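Local coordinates for protein dihydropteroate synthase (Mycobacterium smegmatis, PDB 6OMZ) that probably condenses para-aminobenzoate with 6-hydroxymethyl-7,8-dihydropterin diphosphate to give 7,8-dihydropteroate, a precursor of folates, at residues V27-D33 / R46-G51. The protein carries 1 engineered substitution. Numbering follows the deposited sequence.
Sequences VVNVTQD and RAVEHG
The imidazole of H50 receives V28 over one face and D33 at its edge. Methyl CG2 of V28 sits 4.2 Å from the ring centroid, a CH-pi contact displaced toward the rim. At the edge, H50 ND1 donates to D33 OD2 across 2.8 Å, with an N-H...O angle of 159°. The carboxylate oxygen lies close to the ring plane and is met on its syn side, although the two planes are turned 50° apart. A chi1 of -172° carries the H50 ring away from the backbone N, over to the first turn of helix 30-35. There the ND1 bond and the V28 methyl together probably limit its rotation. The R46 guanidinium has the carbonyl O of D33 over one face, and NE comes within 2.9 Å of that oxygen at an angle too poor for a hydrogen bond; a kinked R46 chain brings the group there.

Beneath these polar groups the packing turns apolar. A47 CB meets V28 CG1 at 3.9 Å and V30 CG2 at 4.1 Å, while V28 CG2, besides facing the ring, rests on G51 CA. N29 caps the new helix, its OD1 accepting from Q32 N.

The pair exemplifies the beta-alpha unit of a TIM barrel: the axes of strand 27-29 and helix 46-51 run almost exactly antiparallel, 8.5 Å apart at closest approach. V27, pointing the other way, approaches the bound pterin monophosphate, whereas V28 and V30 also touch strand 61-65, and V30 and A47 share V88 of helix 78-93.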
ATOM      1  N   VAL A  27       3.281   5.668   4.937  1.00 11.86           N
ATOM      2  CA  VAL A  27       1.829   5.776   5.089  1.00 12.11           C
ATOM      3  C   VAL A  27       1.486   6.938   6.014  1.00 16.16           C
ATOM      4  O   VAL A  27       2.002   7.025   7.133  1.00 12.33           O
ATOM      5  CB  VAL A  27       1.241   4.468   5.648  1.00 13.37           C
ATOM      6  CG1 VAL A  27      -0.261   4.633   5.959  1.00 13.39           C
ATOM      7  CG2 VAL A  27       1.432   3.338   4.673  1.00 12.05           C
ATOM      8  N   VAL A  28       0.586   7.810   5.561  1.00 12.66           N
ATOM      9  CA  VAL A  28      -0.034   8.832   6.402  1.00 11.40           C
ATOM     10  C   VAL A  28      -1.542   8.647   6.270  1.00 15.23           C
ATOM     11  O   VAL A  28      -2.116   8.944   5.215  1.00 16.92           O
ATOM     12  CB  VAL A  28       0.381  10.256   6.005  1.00 17.44           C
ATOM     13  CG1 VAL A  28      -0.384  11.300   6.831  1.00 14.20           C
ATOM     14  CG2 VAL A  28       1.894  10.447   6.171  1.00 13.63           C
ATOM     15  N   ASN A  29      -2.184   8.130   7.312  1.00 11.66           N
ATOM     16  CA  ASN A  29      -3.641   8.050   7.339  1.00 14.65           C
ATOM     17  C   ASN A  29      -4.144   9.177   8.234  1.00 15.85           C
ATOM     18  O   ASN A  29      -3.865   9.196   9.439  1.00 16.31           O
ATOM     19  CB  ASN A  29      -4.139   6.689   7.818  1.00 15.15           C
ATOM     20  CG  ASN A  29      -5.636   6.532   7.624  1.00 22.57           C
ATOM     21  OD1 ASN A  29      -6.426   7.163   8.326  1.00 19.68           O
ATOM     22  ND2 ASN A  29      -6.032   5.709   6.658  1.00 20.17           N
ATOM     23  N   VAL A  30      -4.852  10.132   7.624  1.00 14.03           N
ATOM     24  CA  VAL A  30      -5.255  11.348   8.321  1.00 19.65           C
ATOM     25  C   VAL A  30      -6.209  11.015   9.447  1.00 18.07           C
ATOM     26  O   VAL A  30      -6.167  11.630  10.519  1.00 19.56           O
ATOM     27  CB  VAL A  30      -5.893  12.347   7.339  1.00 23.08           C
ATOM     28  CG1 VAL A  30      -6.251  13.646   8.071  1.00 16.77           C
ATOM     29  CG2 VAL A  30      -4.948  12.617   6.188  1.00 28.41           C
ATOM     30  N   THR A  31      -7.091  10.042   9.218  1.00 17.08           N
ATOM     31  CA  THR A  31      -8.057   9.670  10.239  1.00 19.87           C
ATOM     32  C   THR A  31      -7.360   9.005  11.416  1.00 20.76           C
ATOM     33  O   THR A  31      -7.622   9.338  12.581  1.00 23.36           O
ATOM     34  CB  THR A  31      -9.122   8.754   9.635  1.00 26.73           C
ATOM     35  OG1 THR A  31      -9.939   9.512   8.729  1.00 24.82           O
ATOM     36  CG2 THR A  31      -9.997   8.159  10.725  1.00 24.34           C
ATOM     37  N   GLN A  32      -6.456   8.064  11.131  1.00 19.47           N
ATOM     38  CA  GLN A  32      -5.736   7.408  12.218  1.00 25.19           C
ATOM     39  C   GLN A  32      -4.844   8.398  12.964  1.00 22.84           C
ATOM     40  O   GLN A  32      -4.822   8.414  14.203  1.00 24.81           O
ATOM     41  CB  GLN A  32      -4.919   6.233  11.680  1.00 28.90           C
ATOM     42  CG  GLN A  32      -4.601   5.168  12.733  1.00 53.95           C
ATOM     43  CD  GLN A  32      -5.845   4.428  13.219  1.00 73.68           C
ATOM     44  OE1 GLN A  32      -6.475   4.823  14.203  1.00 81.94           O
ATOM     45  NE2 GLN A  32      -6.201   3.352  12.526  1.00 79.63           N
ATOM     46  N   ASP A  33      -4.117   9.250  12.232  1.00 22.50           N
ATOM     47  CA  ASP A  33      -3.287  10.254  12.897  1.00 25.27           C
ATOM     48  C   ASP A  33      -4.117  11.148  13.803  1.00 24.24           C
ATOM     49  O   ASP A  33      -3.676  11.507  14.900  1.00 27.82           O
ATOM     50  CB  ASP A  33      -2.540  11.103  11.873  1.00 20.69           C
ATOM     51  CG  ASP A  33      -1.396  10.353  11.226  1.00 24.56           C
ATOM     52  OD1 ASP A  33      -1.151   9.181  11.605  1.00 21.91           O
ATOM     53  OD2 ASP A  33      -0.746  10.936  10.334  1.00 20.43           O
ATOM     54  N   ARG A  46      -1.012  17.809  12.017  1.00 19.19           N
ATOM     55  CA  ARG A  46      -0.329  16.621  12.523  1.00 20.17           C
ATOM     56  C   ARG A  46      -0.019  15.651  11.391  1.00 16.51           C
ATOM     57  O   ARG A  46       1.075  15.074  11.340  1.00 16.25           O
ATOM     58  CB  ARG A  46      -1.173  15.933  13.597  1.00 24.84           C
ATOM     59  CG  ARG A  46      -0.407  14.886  14.404  1.00 34.57           C
ATOM     60  CD  ARG A  46      -1.219  13.625  14.675  1.00 43.54           C
ATOM     61  NE  ARG A  46      -2.102  13.730  15.836  1.00 55.87           N
ATOM     62  CZ  ARG A  46      -1.923  13.076  16.983  1.00 62.61           C
ATOM     63  NH1 ARG A  46      -0.887  12.261  17.141  1.00 63.40           N
ATOM     64  NH2 ARG A  46      -2.790  13.233  17.975  1.00 66.24           N
ATOM     65  N   ALA A  47      -0.972  15.461  10.471  1.00 16.68           N
ATOM     66  CA  ALA A  47      -0.747  14.554   9.349  1.00 15.82           C
ATOM     67  C   ALA A  47       0.307  15.107   8.403  1.00 17.16           C
ATOM     68  O   ALA A  47       1.138  14.354   7.882  1.00 16.21           O
ATOM     69  CB  ALA A  47      -2.060  14.295   8.600  1.00 19.66           C
ATOM     70  N   VAL A  48       0.296  16.420   8.173  1.00 14.68           N
ATOM     71  CA  VAL A  48       1.316  17.017   7.319  1.00 14.82           C
ATOM     72  C   VAL A  48       2.700  16.855   7.942  1.00 20.30           C
ATOM     73  O   VAL A  48       3.663  16.479   7.262  1.00 18.19           O
ATOM     74  CB  VAL A  48       0.987  18.493   7.037  1.00 17.26           C
ATOM     75  CG1 VAL A  48       2.203  19.212   6.468  1.00 17.79           C
ATOM     76  CG2 VAL A  48      -0.205  18.589   6.090  1.00 21.06           C
ATOM     77  N   GLU A  49       2.825  17.145   9.244  1.00 16.31           N
ATOM     78  CA  GLU A  49       4.126  16.974   9.889  1.00 21.13           C
ATOM     79  C   GLU A  49       4.558  15.515   9.875  1.00 19.34           C
ATOM     80  O   GLU A  49       5.755  15.219   9.786  1.00 18.71           O
ATOM     81  CB  GLU A  49       4.089  17.501  11.325  1.00 23.62           C
ATOM     82  CG  GLU A  49       3.916  19.014  11.430  1.00 35.62           C
ATOM     83  CD  GLU A  49       5.057  19.800  10.793  1.00 51.61           C
ATOM     84  OE1 GLU A  49       6.197  19.281  10.729  1.00 56.25           O
ATOM     85  OE2 GLU A  49       4.809  20.946  10.358  1.00 54.99           O
ATOM     86  N   HIS A  50       3.596  14.596   9.962  1.00 18.85           N
ATOM     87  CA  HIS A  50       3.902  13.173   9.840  1.00 17.87           C
ATOM     88  C   HIS A  50       4.513  12.864   8.474  1.00 19.26           C
ATOM     89  O   HIS A  50       5.575  12.235   8.380  1.00 17.69           O
ATOM     90  CB  HIS A  50       2.627  12.356  10.071  1.00 19.23           C
ATOM     91  CG  HIS A  50       2.858  10.879  10.154  1.00 19.37           C
ATOM     92  ND1 HIS A  50       1.833   9.964  10.093  1.00 18.89           N
ATOM     93  CD2 HIS A  50       3.995  10.160  10.308  1.00 22.74           C
ATOM     94  CE1 HIS A  50       2.326   8.743  10.197  1.00 21.04           C
ATOM     95  NE2 HIS A  50       3.635   8.836  10.337  1.00 20.61           N
ATOM     96  N   GLY A  51       3.868  13.331   7.407  1.00 13.77           N
ATOM     97  CA  GLY A  51       4.404  13.126   6.068  1.00 18.28           C
ATOM     98  C   GLY A  51       5.770  13.760   5.874  1.00 15.82           C
ATOM     99  O   GLY A  51       6.667  13.152   5.286  1.00 14.25           O
TER